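Local coordinates for protein CSE1 (Thermus thermophilus, PDB 4AN8) that serves as the CasA/Cse1 subunit of Cascade, the CRISPR ribonucleoprotein complex that probably targets invading nucleic acids in adaptive immunity, at residues D89-R92 / D93-R97; Q390-K393 / H394-Q397. One frame throughout, in Å; residues are numbered along the deposited sequence.

Contact 1: residues D89-R92 / D93-R97; sequences DPIR and DYLNR
The carbonyl oxygen of D89 receives the backbone N-H of D93 in a bond of 2.7 Å between D89 O and D93 N, almost straight at the hydrogen (173°). It opens a run of i to i+4 bonds within the alpha-helix 88-98: Y94 N reaches P90 O, L95 N reaches I91 O, N96 N reaches R92 O and R97 N reaches D93 O. P90 suits the opening turn, where its missing N-H costs no bond of this series.

The helix is amphipathic. On its buried side I91 and L95 stand one turn apart with their branches alongside each other, I91 CG2 lying 4.0 Å from L95 CD1. The chi1 of -69° in I91 sets CG2 opposite the backbone N, and from there it meets the leucine methyl. Both residues pack against helix 50-67, I91 on L64 and L95 on V63, where branched aliphatic side chains fill the interface. Y94 is buried as well, but its phenol also brings a polar end: OH is hydrogen-bonded to W219 NE1 and E220 OE2, tying the helix to a more distant part of the chain.

The outer side is polar. D89 and D93 carry like charges with their OD2 atoms 5.7 Å apart, a proximity that the nearby amino end of the helix may ease. N96 folds back over the preceding turn because its chi1 of -68° keeps CG next to its own backbone N; ND2 then comes within 3.0 Å of R92 O, although at too poor an angle for a hydrogen bond.

Contact 2: residues Q390-K393 / H394-Q397; sequences QGLK and HLAQ
K393 and Q397, one helical turn apart, meet through the aliphatic part of the lysine and the amide end of the glutamine. At the root of the lysine, CB lies 3.2 Å from H394 N, the next amide of the chain. CG is anti to the backbone N (chi1 177°), and with the next two torsions also near 180° the chain runs out extended as far as CE; on the way K393 CG comes 4.1 Å from Q397 NE2. CD follows at 4.4 Å from the same nitrogen, and CE makes the nearest approach, 3.7 Å from Q397 NE2. A bend at chi4 (64°) then places NZ 4.2 Å from Q397 NE2. Both nitrogens are natural donors, so this is van der Waals packing of a long, flexible chain against an amide. The lysine side chain also touches E430, an acidic residue of helix 429-446.

These residues lie on the outer face of helix 372-403, one of the long helices of the C-terminal four-helix bundle of Cse1. L392 and L395 lie on the inner face, their CD2 and CD1 methyls a loose 4.4 Å apart. Each leucine looks mainly to a neighbouring helix: L392 packs on L429, Y433 and L496, and L395 on F493, their branched ends suiting the hydrophobic interior. A396 is buried too, and its single methyl lies beyond the carbonyl oxygen of L392, to which its own N-H is bonded.

G391, without a side chain, has its carbonyl oxygen held twice, by L395 N and by a water that donates to it at 2.8 Å. That water lies in the plane of the H394 imidazole, at its edge, and its oxygen makes a weak hydrogen bond of 3.5 Å with H394 ND1.

Contact 1 comes first along the chain, on helix 88-98, and contact 2 nearly three hundred residues later, on helix 372-403. Their centres are 60 Å apart and their nearest atoms about 48 Å, on opposite sides of the centre of the chain, so the two do not touch. They share no helix or strand, although both fall within the Cse1 family sequence. Contact 1 belongs to the N-terminal globular part, packed on helices 32-37 and 50-67; contact 2 belongs to the C-terminal helical bundle, beside helices 429-446 and 483-499. Each is thus a local piece of helix packing near one end of an elongated, two-part subunit.

Contact 1: residues D89-R92 / D93-R97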
loop_
_atom_site.group_PDB
_atom_site.type_symbol
_atom_site.label_atom_id
_atom_site.label_comp_id
_atom_site.label_asym_id
_atom_site.label_seq_id
_atom_site.Cartn_x
_atom_site.Cartn_y
_atom_site.Cartn_z
ATOM N N ASP A 89 10.564 -19.396 -20.998
ATOM C CA ASP A 89 10.006 -20.737 -21.102
ATOM C C ASP A 89 9.324 -21.195 -19.820
ATOM O O ASP A 89 8.199 -21.681 -19.869
ATOM C CB ASP A 89 11.075 -21.744 -21.552
ATOM C CG ASP A 89 11.120 -21.915 -23.072
ATOM O OD1 ASP A 89 10.354 -21.228 -23.794
ATOM O OD2 ASP A 89 11.937 -22.741 -23.544
ATOM N N PRO A 90 10.000 -21.046 -18.666
ATOM C CA PRO A 90 9.321 -21.344 -17.402
ATOM C C PRO A 90 7.987 -20.598 -17.289
ATOM O O PRO A 90 6.993 -21.180 -16.870
ATOM C CB PRO A 90 10.301 -20.819 -16.355
ATOM C CG PRO A 90 11.642 -20.901 -17.038
ATOM C CD PRO A 90 11.366 -20.540 -18.454
ATOM N N ILE A 91 7.962 -19.329 -17.664
ATOM C CA ILE A 91 6.722 -18.571 -17.597
ATOM C C ILE A 91 5.642 -19.119 -18.556
ATOM O O ILE A 91 4.487 -19.327 -18.159
ATOM C CB ILE A 91 6.979 -17.058 -17.815
ATOM C CG1 ILE A 91 7.737 -16.498 -16.607
ATOM C CG2 ILE A 91 5.652 -16.304 -18.089
ATOM C CD1 ILE A 91 8.249 -15.088 -16.815
ATOM N N ARG A 92 6.014 -19.357 -19.811
ATOM C CA ARG A 92 5.096 -19.978 -20.758
ATOM C C ARG A 92 4.601 -21.340 -20.282
ATOM O O ARG A 92 3.413 -21.623 -20.342
ATOM C CB ARG A 92 5.748 -20.127 -22.124
ATOM C CG ARG A 92 5.960 -18.834 -22.852
ATOM C CD ARG A 92 6.396 -19.112 -24.281
ATOM N NE ARG A 92 7.171 -18.013 -24.840
ATOM C CZ ARG A 92 6.633 -16.963 -25.449
ATOM N NH1 ARG A 92 5.316 -16.877 -25.569
ATOM N NH2 ARG A 92 7.410 -16.001 -25.941
ATOM N N ASP A 93 5.504 -22.190 -19.813
ATOM C CA ASP A 93 5.091 -23.489 -19.310
ATOM C C ASP A 93 4.083 -23.389 -18.158
ATOM O O ASP A 93 3.041 -24.028 -18.183
ATOM C CB ASP A 93 6.302 -24.334 -18.901
ATOM C CG ASP A 93 7.153 -24.755 -20.097
ATOM O OD1 ASP A 93 6.642 -24.723 -21.249
ATOM O OD2 ASP A 93 8.337 -25.117 -19.881
ATOM N N TYR A 94 4.405 -22.591 -17.149
ATOM C CA TYR A 94 3.499 -22.383 -16.029
ATOM C C TYR A 94 2.136 -21.866 -16.485
ATOM O O TYR A 94 1.107 -22.409 -16.103
ATOM C CB TYR A 94 4.131 -21.443 -15.004
ATOM C CG TYR A 94 3.345 -21.342 -13.722
ATOM C CD1 TYR A 94 2.332 -20.392 -13.582
ATOM C CD2 TYR A 94 3.606 -22.196 -12.657
ATOM C CE1 TYR A 94 1.604 -20.293 -12.431
ATOM C CE2 TYR A 94 2.885 -22.095 -11.483
ATOM C CZ TYR A 94 1.880 -21.133 -11.379
ATOM O OH TYR A 94 1.142 -21.027 -10.221
ATOM N N LEU A 95 2.121 -20.848 -17.340
ATOM C CA LEU A 95 0.856 -20.296 -17.831
ATOM C C LEU A 95 0.016 -21.293 -18.665
ATOM O O LEU A 95 -1.224 -21.299 -18.616
ATOM C CB LEU A 95 1.123 -19.016 -18.633
ATOM C CG LEU A 95 1.585 -17.812 -17.796
ATOM C CD1 LEU A 95 1.730 -16.573 -18.652
ATOM C CD2 LEU A 95 0.621 -17.549 -16.623
ATOM N N ASN A 96 0.693 -22.132 -19.442
ATOM C CA ASN A 96 0.010 -23.163 -20.215
ATOM C C ASN A 96 -0.573 -24.220 -19.305
ATOM O O ASN A 96 -1.698 -24.661 -19.504
ATOM C CB ASN A 96 0.953 -23.786 -21.243
ATOM C CG ASN A 96 1.333 -22.811 -22.338
ATOM O OD1 ASN A 96 0.538 -21.948 -22.718
ATOM N ND2 ASN A 96 2.551 -22.933 -22.844
ATOM N N ARG A 97 0.179 -24.610 -18.284
ATOM C CA ARG A 97 -0.324 -25.574 -17.302
ATOM C C ARG A 97 -1.555 -25.087 -16.505
ATOM O O ARG A 97 -2.440 -25.876 -16.199
ATOM C CB ARG A 97 0.789 -25.993 -16.337
ATOM C CG ARG A 97 0.305 -26.934 -15.227
ATOM C CD ARG A 97 1.418 -27.274 -14.239
ATOM N NE ARG A 97 2.402 -28.157 -14.854
ATOM C CZ ARG A 97 3.637 -28.328 -14.404
ATOM N NH1 ARG A 97 4.037 -27.661 -13.327
ATOM N NH2 ARG A 97 4.467 -29.167 -15.028
#

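Contact 2: residues Q390-K393 / H394-Q397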
loop_
_atom_site.group_PDB
_atom_site.type_symbol
_atom_site.label_atom_id
_atom_site.label_comp_id
_atom_site.label_asym_id
_atom_site.label_seq_id
_atom_site.Cartn_x
_atom_site.Cartn_y
_atom_site.Cartn_z
ATOM N N GLN A 390 5.618 18.970 18.626
ATOM C CA GLN A 390 5.006 18.879 19.946
ATOM C C GLN A 390 5.012 20.270 20.636
ATOM O O GLN A 390 4.029 20.681 21.270
ATOM C CB GLN A 390 5.753 17.839 20.789
ATOM C CG GLN A 390 4.917 17.185 21.884
ATOM C CD GLN A 390 3.783 16.312 21.341
ATOM O OE1 GLN A 390 3.758 15.954 20.158
ATOM N NE2 GLN A 390 2.836 15.973 22.210
ATOM N N GLY A 391 6.123 20.984 20.497
ATOM C CA GLY A 391 6.213 22.357 20.955
ATOM C C GLY A 391 5.162 23.222 20.289
ATOM O O GLY A 391 4.477 23.998 20.962
ATOM N N LEU A 392 5.010 23.077 18.972
ATOM C CA LEU A 392 3.977 23.807 18.232
ATOM C C LEU A 392 2.574 23.446 18.694
ATOM O O LEU A 392 1.729 24.327 18.867
ATOM C CB LEU A 392 4.111 23.596 16.720
ATOM C CG LEU A 392 5.383 24.211 16.135
ATOM C CD1 LEU A 392 5.592 23.841 14.650
ATOM C CD2 LEU A 392 5.412 25.737 16.340
ATOM N N LYS A 393 2.312 22.157 18.887
ATOM C CA LYS A 393 1.004 21.733 19.380
ATOM C C LYS A 393 0.701 22.370 20.745
ATOM O O LYS A 393 -0.438 22.750 21.040
ATOM C CB LYS A 393 0.932 20.206 19.472
ATOM C CG LYS A 393 -0.370 19.653 20.041
ATOM C CD LYS A 393 -0.245 18.150 20.260
ATOM C CE LYS A 393 -1.530 17.527 20.795
ATOM N NZ LYS A 393 -2.689 17.627 19.837
ATOM N N HIS A 394 1.719 22.481 21.581
ATOM C CA HIS A 394 1.518 23.050 22.899
ATOM C C HIS A 394 1.245 24.546 22.760
ATOM O O HIS A 394 0.345 25.097 23.402
ATOM C CB HIS A 394 2.738 22.807 23.790
ATOM C CG HIS A 394 2.606 23.391 25.162
ATOM N ND1 HIS A 394 3.399 24.424 25.612
ATOM C CD2 HIS A 394 1.757 23.100 26.177
ATOM C CE1 HIS A 394 3.055 24.734 26.851
ATOM N NE2 HIS A 394 2.060 23.947 27.216
ATOM N N LEU A 395 2.021 25.192 21.903
ATOM C CA LEU A 395 1.809 26.594 21.601
ATOM C C LEU A 395 0.347 26.822 21.180
ATOM O O LEU A 395 -0.330 27.700 21.722
ATOM C CB LEU A 395 2.773 27.030 20.509
ATOM C CG LEU A 395 3.143 28.508 20.430
ATOM C CD1 LEU A 395 4.124 28.762 19.285
ATOM C CD2 LEU A 395 1.904 29.325 20.241
ATOM N N ALA A 396 -0.150 26.012 20.241
ATOM C CA ALA A 396 -1.522 26.152 19.749
ATOM C C ALA A 396 -2.545 25.988 20.864
ATOM O O ALA A 396 -3.548 26.696 20.900
ATOM C CB ALA A 396 -1.810 25.156 18.610
ATOM N N GLN A 397 -2.291 25.055 21.776
ATOM C CA GLN A 397 -3.149 24.889 22.952
ATOM C C GLN A 397 -3.171 26.142 23.843
ATOM O O GLN A 397 -4.240 26.568 24.292
ATOM C CB GLN A 397 -2.703 23.681 23.774
ATOM C CG GLN A 397 -3.271 22.368 23.300
ATOM C CD GLN A 397 -2.435 21.182 23.742
ATOM O OE1 GLN A 397 -1.465 21.333 24.491
ATOM N NE2 GLN A 397 -2.797 19.995 23.274
HETATM O O HOH W 1 5.652 25.287 23.091
#